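Local coordinates for putative uncharacterized protein (Vibrio cholerae, PDB 4G7X) that is the N-terminal N1 domain of the CTXphi phage minor coat protein pIII and probably takes part in infection by binding a host protein, at residues Val33-Phe38 / Met42-Lys47; Ser55-Ser58 / Asp63-Lys66. One frame throughout, in Å; residues are numbered along the deposited sequence.

Interaction 1 of 2, residues Val33-Phe38 / Met42-Lys47; sequences VQSVLF and MLDIEK
D44 OD1 accepts from two groups: the S35 hydroxyl, with OG 2.8 Å from OD1, and, from outside the hairpin, R72 NH2 in a salt bridge. This belongs to the antiparallel beta hairpin of strands 35-38 and 41-48, where S35 and D44 form a non-hydrogen-bonded pair. The hydroxyl meets the carboxylate from above, 46° out of its plane, a position it reaches because OG lies beside the S35 backbone N, opposite the carbonyl carbon (chi1 -62°). Two donors on one oxygen would be expected to favour the ionised carboxylate. V36 and L43 are the neighbouring hydrogen-bonded pair, with V36 N 2.9 Å from L43 O and L43 N 2.8 Å from V36 O. Beyond the S35-D44 pair, I45 N donates to Q34 O at 3.0 Å, carrying the pairing past the start of strand 35-38. V36 and L43 project to the face turned away from S35 and D44. The F38 ring extends from the hairpin to meet H22 and Y98, while L43 CD1 sits 3.7 Å from F38 CB. At the other end, I45 CG2 lies against the Q34 amide, 3.8 Å from NE2, the nitrogen that is hydrogen-bonded to I32 O.

Interaction 2 of 2, residues Ser55-Ser58 / Asp63-Lys66; sequences SCLS and DYCK
Interaction 2 is a disulfide-bridged antiparallel strand pair, the part of the hairpin of strands 51-59 and 64-71 that lies next to its connecting loop, toward the periphery of the chain. C56 and C65 face each other in a non-hydrogen-bonded pair, their SG atoms joined at 2.0 Å with a right-handed chi3 of 99°. The two CA atoms stand only 3.9 Å apart, the closest of the four pairs. Hydrogen-bonded pairs flank it. On one side S55 N donates to K66 O and K66 N to S55 O; on the other, L57 N lies 2.8 Å from Y64 O and Y64 N returns the bond to L57 O. Next to the loop, the S58 hydroxyl donates to D63, OG lying 2.6 Å from OD2 and above the carboxylate plane.

The face opposite the disulfide carries S55, L57, Y64 and K66. In one of the two conformers of L57, its CD1 rests over a face of the Y64 ring, 4.0 Å from the centroid, in a CH-pi contact displaced toward the rim. The phenol lies under this methyl because Y64 CG is held between its backbone N and carbonyl carbon (chi1 71°). K66 runs out extended past S55, its CE 3.5 Å from S55 OG, and its NZ is hydrogen-bonded to the backbone of the partner protein's chain, against which Y64 also packs. The whole is a beta hairpin within a larger sheet, its strands joined by a cross-strand disulfide at a non-hydrogen-bonded site.

From the N terminus, strand 20-27 comes first, and the chain then reaches interaction 1, which closes a short connection of three residues between 33-38 and 42-47. After strand 41-48 the chain turns back into strand 51-59, and interaction 2 then closes the turn, with four residues between 55-58 and 63-66. The two contacts are therefore in series, neither nested nor crossed. Their centres are about 17 Å apart and their nearest atoms about 6 Å, without touching. Both nevertheless belong to one sheet: strand 41-48 pairs with 51-59 and 64-71, and 64-71 in turn borders 20-27. Strand 93-95 pairs with 35-38, bringing a late part of the chain to the hairpin of interaction 1.

Interaction 1 of 2, residues Val33-Phe38 / Met42-Lys47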
ATOM      1  N   VAL A  33       3.342  14.140  -6.205  1.00  7.77           N
ATOM      2  CA  VAL A  33       4.213  14.570  -5.122  1.00  7.83           C
ATOM      3  C   VAL A  33       5.531  13.796  -5.194  1.00  7.91           C
ATOM      4  O   VAL A  33       5.543  12.570  -5.213  1.00  7.80           O
ATOM      5  CB  VAL A  33       3.500  14.437  -3.754  1.00  7.69           C
ATOM      6  CG1 VAL A  33       4.428  14.823  -2.616  1.00  7.83           C
ATOM      7  CG2 VAL A  33       2.252  15.314  -3.724  1.00  7.74           C
ATOM      8  N   GLN A  34       6.635  14.532  -5.289  1.00  8.15           N
ATOM      9  CA  GLN A  34       7.935  13.944  -5.625  1.00  8.51           C
ATOM     10  C   GLN A  34       8.703  13.419  -4.423  1.00  8.54           C
ATOM     11  O   GLN A  34       9.275  12.330  -4.464  1.00  8.41           O
ATOM     12  CB  GLN A  34       8.790  14.962  -6.390  1.00  8.83           C
ATOM     13  CG  GLN A  34       8.217  15.330  -7.755  1.00  9.40           C
ATOM     14  CD  GLN A  34       8.251  14.170  -8.729  1.00  9.79           C
ATOM     15  OE1 GLN A  34       9.324  13.717  -9.125  1.00 10.80           O
ATOM     16  NE2 GLN A  34       7.084  13.674  -9.110  1.00  9.91           N
ATOM     17  N   SER A  35       8.714  14.207  -3.357  1.00  8.77           N
ATOM     18  CA  SER A  35       9.425  13.853  -2.141  1.00  9.08           C
ATOM     19  C   SER A  35       8.587  14.237  -0.939  1.00  8.83           C
ATOM     20  O   SER A  35       7.982  15.308  -0.911  1.00  8.74           O
ATOM     21  CB  SER A  35      10.786  14.548  -2.081  1.00  9.58           C
ATOM     22  OG  SER A  35      11.637  14.147  -3.146  1.00 10.65           O
ATOM     23  N   VAL A  36       8.542  13.343   0.045  1.00  8.78           N
ATOM     24  CA  VAL A  36       7.742  13.541   1.244  1.00  8.81           C
ATOM     25  C   VAL A  36       8.571  13.163   2.460  1.00  8.72           C
ATOM     26  O   VAL A  36       9.191  12.093   2.487  1.00  8.87           O
ATOM     27  CB  VAL A  36       6.457  12.681   1.230  1.00  8.92           C
ATOM     28  CG1 VAL A  36       5.684  12.835   2.535  1.00  9.07           C
ATOM     29  CG2 VAL A  36       5.569  13.046   0.052  1.00  9.10           C
ATOM     30  N   LEU A  37       8.579  14.043   3.454  1.00  8.71           N
ATOM     31  CA  LEU A  37       9.137  13.709   4.757  1.00  8.85           C
ATOM     32  C   LEU A  37       8.058  13.003   5.572  1.00  8.91           C
ATOM     33  O   LEU A  37       7.134  13.636   6.094  1.00  8.90           O
ATOM     34  CB  LEU A  37       9.668  14.959   5.457  1.00  9.08           C
ATOM     35  CG  LEU A  37      10.497  14.735   6.724  1.00  9.26           C
ATOM     36  CD1 LEU A  37      11.746  13.912   6.429  1.00  9.51           C
ATOM     37  CD2 LEU A  37      10.864  16.089   7.306  1.00  9.58           C
ATOM     38  N   PHE A  38       8.173  11.680   5.636  1.00  9.08           N
ATOM     39  CA  PHE A  38       7.156  10.834   6.241  1.00  9.63           C
ATOM     40  C   PHE A  38       7.729  10.165   7.471  1.00  9.78           C
ATOM     41  O   PHE A  38       8.657   9.356   7.371  1.00  9.56           O
ATOM     42  CB  PHE A  38       6.670   9.775   5.241  1.00 10.10           C
ATOM     43  CG  PHE A  38       5.700   8.784   5.830  1.00 10.65           C
ATOM     44  CD1 PHE A  38       6.142   7.546   6.297  1.00 11.12           C
ATOM     45  CD2 PHE A  38       4.349   9.095   5.933  1.00 11.17           C
ATOM     46  CE1 PHE A  38       5.251   6.637   6.850  1.00 11.56           C
ATOM     47  CE2 PHE A  38       3.454   8.186   6.480  1.00 11.74           C
ATOM     48  CZ  PHE A  38       3.905   6.958   6.939  1.00 11.78           C
ATOM     49  N   MET A  42      12.814  10.654   4.602  1.00  8.32           N
ATOM     50  CA  MET A  42      12.585  11.267   3.298  1.00  8.30           C
ATOM     51  C   MET A  42      12.318  10.204   2.241  1.00  8.12           C
ATOM     52  O   MET A  42      13.170   9.355   1.968  1.00  7.89           O
ATOM     53  CB  MET A  42      13.761  12.144   2.885  1.00  8.70           C
ATOM     54  CG  MET A  42      13.467  12.987   1.652  1.00  9.18           C
ATOM     55  SD  MET A  42      12.271  14.305   1.936  1.00 10.02           S
ATOM     56  CE  MET A  42      13.296  15.486   2.812  1.00  9.66           C
ATOM     57  N   LEU A  43      11.128  10.268   1.653  1.00  7.97           N
ATOM     58  CA  LEU A  43      10.684   9.295   0.658  1.00  8.17           C
ATOM     59  C   LEU A  43      10.545   9.949  -0.698  1.00  8.35           C
ATOM     60  O   LEU A  43      10.118  11.097  -0.788  1.00  8.61           O
ATOM     61  CB  LEU A  43       9.325   8.707   1.052  1.00  8.17           C
ATOM     62  CG  LEU A  43       9.105   8.150   2.462  1.00  8.25           C
ATOM     63  CD1 LEU A  43       7.745   7.471   2.555  1.00  8.30           C
ATOM     64  CD2 LEU A  43      10.206   7.186   2.876  1.00  8.47           C
ATOM     65  N   ASP A  44      10.874   9.199  -1.747  1.00  8.49           N
ATOM     66  CA  ASP A  44      10.675   9.638  -3.126  1.00  8.76           C
ATOM     67  C   ASP A  44       9.651   8.761  -3.845  1.00  8.30           C
ATOM     68  O   ASP A  44       9.575   7.553  -3.622  1.00  8.08           O
ATOM     69  CB  ASP A  44      11.993   9.599  -3.910  1.00  9.77           C
ATOM     70  CG  ASP A  44      12.999  10.642  -3.449  1.00 10.71           C
ATOM     71  OD1 ASP A  44      12.644  11.567  -2.696  1.00 11.80           O
ATOM     72  OD2 ASP A  44      14.170  10.531  -3.866  1.00 12.37           O
ATOM     73  N   ILE A  45       8.871   9.386  -4.718  1.00  7.95           N
ATOM     74  CA  ILE A  45       7.915   8.675  -5.563  1.00  8.07           C
ATOM     75  C   ILE A  45       8.592   7.577  -6.393  1.00  8.30           C
ATOM     76  O   ILE A  45       9.674   7.780  -6.952  1.00  8.49           O
ATOM     77  CB  ILE A  45       7.137   9.677  -6.459  1.00  7.82           C
ATOM     78  CG1 ILE A  45       6.017   8.989  -7.258  1.00  7.84           C
ATOM     79  CG2 ILE A  45       8.079  10.432  -7.392  1.00  7.88           C
ATOM     80  CD1 ILE A  45       4.827   8.548  -6.427  1.00  7.87           C
ATOM     81  N   GLU A  46       7.951   6.416  -6.461  1.00  8.76           N
ATOM     82  CA  GLU A  46       8.458   5.309  -7.266  1.00  9.39           C
ATOM     83  C   GLU A  46       8.035   5.437  -8.714  1.00  9.66           C
ATOM     84  O   GLU A  46       6.957   5.950  -9.019  1.00  9.25           O
ATOM     85  CB  GLU A  46       7.975   3.975  -6.713  1.00  9.78           C
ATOM     86  CG  GLU A  46       8.519   3.682  -5.330  1.00 10.54           C
ATOM     87  CD  GLU A  46       8.352   2.233  -4.955  1.00 11.40           C
ATOM     88  OE1 GLU A  46       9.044   1.380  -5.552  1.00 12.48           O
ATOM     89  OE2 GLU A  46       7.545   1.953  -4.053  1.00 12.08           O
ATOM     90  N   LYS A  47       8.903   4.967  -9.601  1.00 10.27           N
ATOM     91  CA  LYS A  47       8.642   4.971 -11.029  1.00 10.95           C
ATOM     92  C   LYS A  47       9.000   3.595 -11.565  1.00 11.22           C
ATOM     93  O   LYS A  47      10.055   3.061 -11.233  1.00 11.94           O
ATOM     94  CB  LYS A  47       9.492   6.047 -11.703  1.00 11.12           C
ATOM     95  CG  LYS A  47       9.155   6.303 -13.164  1.00 11.57           C
ATOM     96  CD  LYS A  47       9.895   7.537 -13.658  1.00 12.20           C
ATOM     97  CE  LYS A  47       9.592   7.831 -15.118  1.00 12.64           C
ATOM     98  NZ  LYS A  47      10.404   7.011 -16.058  1.00 13.74           N
TER

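Interaction 2 of 2, residues Ser55-Ser58 / Asp63-Lys66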
ATOM      1  N   SER A  55      -1.841   7.518  -8.928  1.00  8.17           N
ATOM      2  CA  SER A  55      -3.135   7.731  -9.576  1.00  8.86           C
ATOM      3  C   SER A  55      -4.044   8.603  -8.726  1.00  9.30           C
ATOM      4  O   SER A  55      -3.870   8.686  -7.514  1.00  9.39           O
ATOM      5  CB  SER A  55      -3.814   6.397  -9.907  1.00  9.10           C
ATOM      6  OG  SER A  55      -4.078   5.640  -8.741  1.00  9.59           O
ATOM      7  N   CYS A  56      -4.996   9.270  -9.376  1.00 10.25           N
ATOM      8  CA  CYS A  56      -6.044  10.008  -8.667  1.00 11.28           C
ATOM      9  C   CYS A  56      -7.395   9.343  -8.935  1.00 12.15           C
ATOM     10  O   CYS A  56      -7.664   8.907 -10.062  1.00 13.02           O
ATOM     11  CB  CYS A  56      -6.043  11.498  -9.038  1.00 11.30           C
ATOM     12  SG  CYS A  56      -4.480  12.352  -8.682  1.00 11.43           S
ATOM     13  N   LEU A  57      -8.219   9.259  -7.892  0.50 12.48           N
ATOM     14  CA  LEU A  57      -9.502   8.560  -7.942  0.50 12.93           C
ATOM     15  C   LEU A  57     -10.632   9.430  -7.402  0.50 13.41           C
ATOM     16  O   LEU A  57     -10.409  10.306  -6.569  0.50 13.51           O
ATOM     17  CB  LEU A  57      -9.445   7.269  -7.119  0.50 12.86           C
ATOM     18  CG  LEU A  57      -8.209   6.375  -7.191  0.50 12.70           C
ATOM     19  CD1 LEU A  57      -7.053   7.005  -6.433  0.50 12.53           C
ATOM     20  CD2 LEU A  57      -8.531   5.004  -6.619  0.50 12.61           C
ATOM     21  N   SER A  58     -11.845   9.166  -7.881  1.00 14.05           N
ATOM     22  CA  SER A  58     -13.052   9.809  -7.369  1.00 15.22           C
ATOM     23  C   SER A  58     -14.098   8.716  -7.202  1.00 15.81           C
ATOM     24  O   SER A  58     -14.682   8.248  -8.181  1.00 16.41           O
ATOM     25  CB  SER A  58     -13.536  10.889  -8.333  1.00 15.50           C
ATOM     26  OG  SER A  58     -14.680  11.553  -7.824  1.00 16.54           O
ATOM     27  N   ASP A  63     -12.611  11.977  -3.136  1.00 14.33           N
ATOM     28  CA  ASP A  63     -11.721  12.414  -4.207  1.00 13.66           C
ATOM     29  C   ASP A  63     -10.320  12.559  -3.643  1.00 12.33           C
ATOM     30  O   ASP A  63     -10.087  13.344  -2.725  1.00 12.69           O
ATOM     31  CB  ASP A  63     -12.188  13.756  -4.783  1.00 14.80           C
ATOM     32  CG  ASP A  63     -13.589  13.696  -5.370  1.00 15.85           C
ATOM     33  OD1 ASP A  63     -14.119  14.768  -5.730  1.00 17.78           O
ATOM     34  OD2 ASP A  63     -14.165  12.596  -5.470  1.00 16.65           O
ATOM     35  N   TYR A  64      -9.383  11.794  -4.190  1.00 10.95           N
ATOM     36  CA  TYR A  64      -8.037  11.760  -3.639  1.00 10.10           C
ATOM     37  C   TYR A  64      -7.032  11.251  -4.653  1.00  9.40           C
ATOM     38  O   TYR A  64      -7.408  10.735  -5.707  1.00  9.09           O
ATOM     39  CB  TYR A  64      -8.000  10.902  -2.364  1.00 10.14           C
ATOM     40  CG  TYR A  64      -8.145   9.408  -2.580  1.00 10.21           C
ATOM     41  CD1 TYR A  64      -7.033   8.568  -2.508  1.00 10.24           C
ATOM     42  CD2 TYR A  64      -9.397   8.828  -2.826  1.00 10.31           C
ATOM     43  CE1 TYR A  64      -7.157   7.200  -2.690  1.00 10.45           C
ATOM     44  CE2 TYR A  64      -9.530   7.460  -3.012  1.00 10.49           C
ATOM     45  CZ  TYR A  64      -8.405   6.655  -2.939  1.00 10.71           C
ATOM     46  OH  TYR A  64      -8.518   5.295  -3.113  1.00 11.34           O
ATOM     47  N   CYS A  65      -5.756  11.414  -4.319  1.00  8.73           N
ATOM     48  CA  CYS A  65      -4.665  10.828  -5.089  1.00  8.50           C
ATOM     49  C   CYS A  65      -3.809   9.947  -4.188  1.00  8.06           C
ATOM     50  O   CYS A  65      -3.778  10.123  -2.965  1.00  7.71           O
ATOM     51  CB  CYS A  65      -3.789  11.912  -5.725  1.00  8.94           C
ATOM     52  SG  CYS A  65      -4.662  13.086  -6.784  1.00  9.44           S
ATOM     53  N   LYS A  66      -3.118   8.996  -4.803  1.00  7.70           N
ATOM     54  CA  LYS A  66      -2.243   8.086  -4.077  1.00  7.54           C
ATOM     55  C   LYS A  66      -0.981   7.836  -4.877  1.00  7.39           C
ATOM     56  O   LYS A  66      -1.007   7.804  -6.108  1.00  7.28           O
ATOM     57  CB  LYS A  66      -2.950   6.760  -3.754  1.00  7.66           C
ATOM     58  CG  LYS A  66      -3.456   5.994  -4.967  1.00  7.66           C
ATOM     59  CD  LYS A  66      -4.118   4.681  -4.569  1.00  7.84           C
ATOM     60  CE  LYS A  66      -4.772   4.011  -5.765  1.00  8.07           C
ATOM     61  NZ  LYS A  66      -5.342   2.673  -5.433  1.00  8.21           N
TER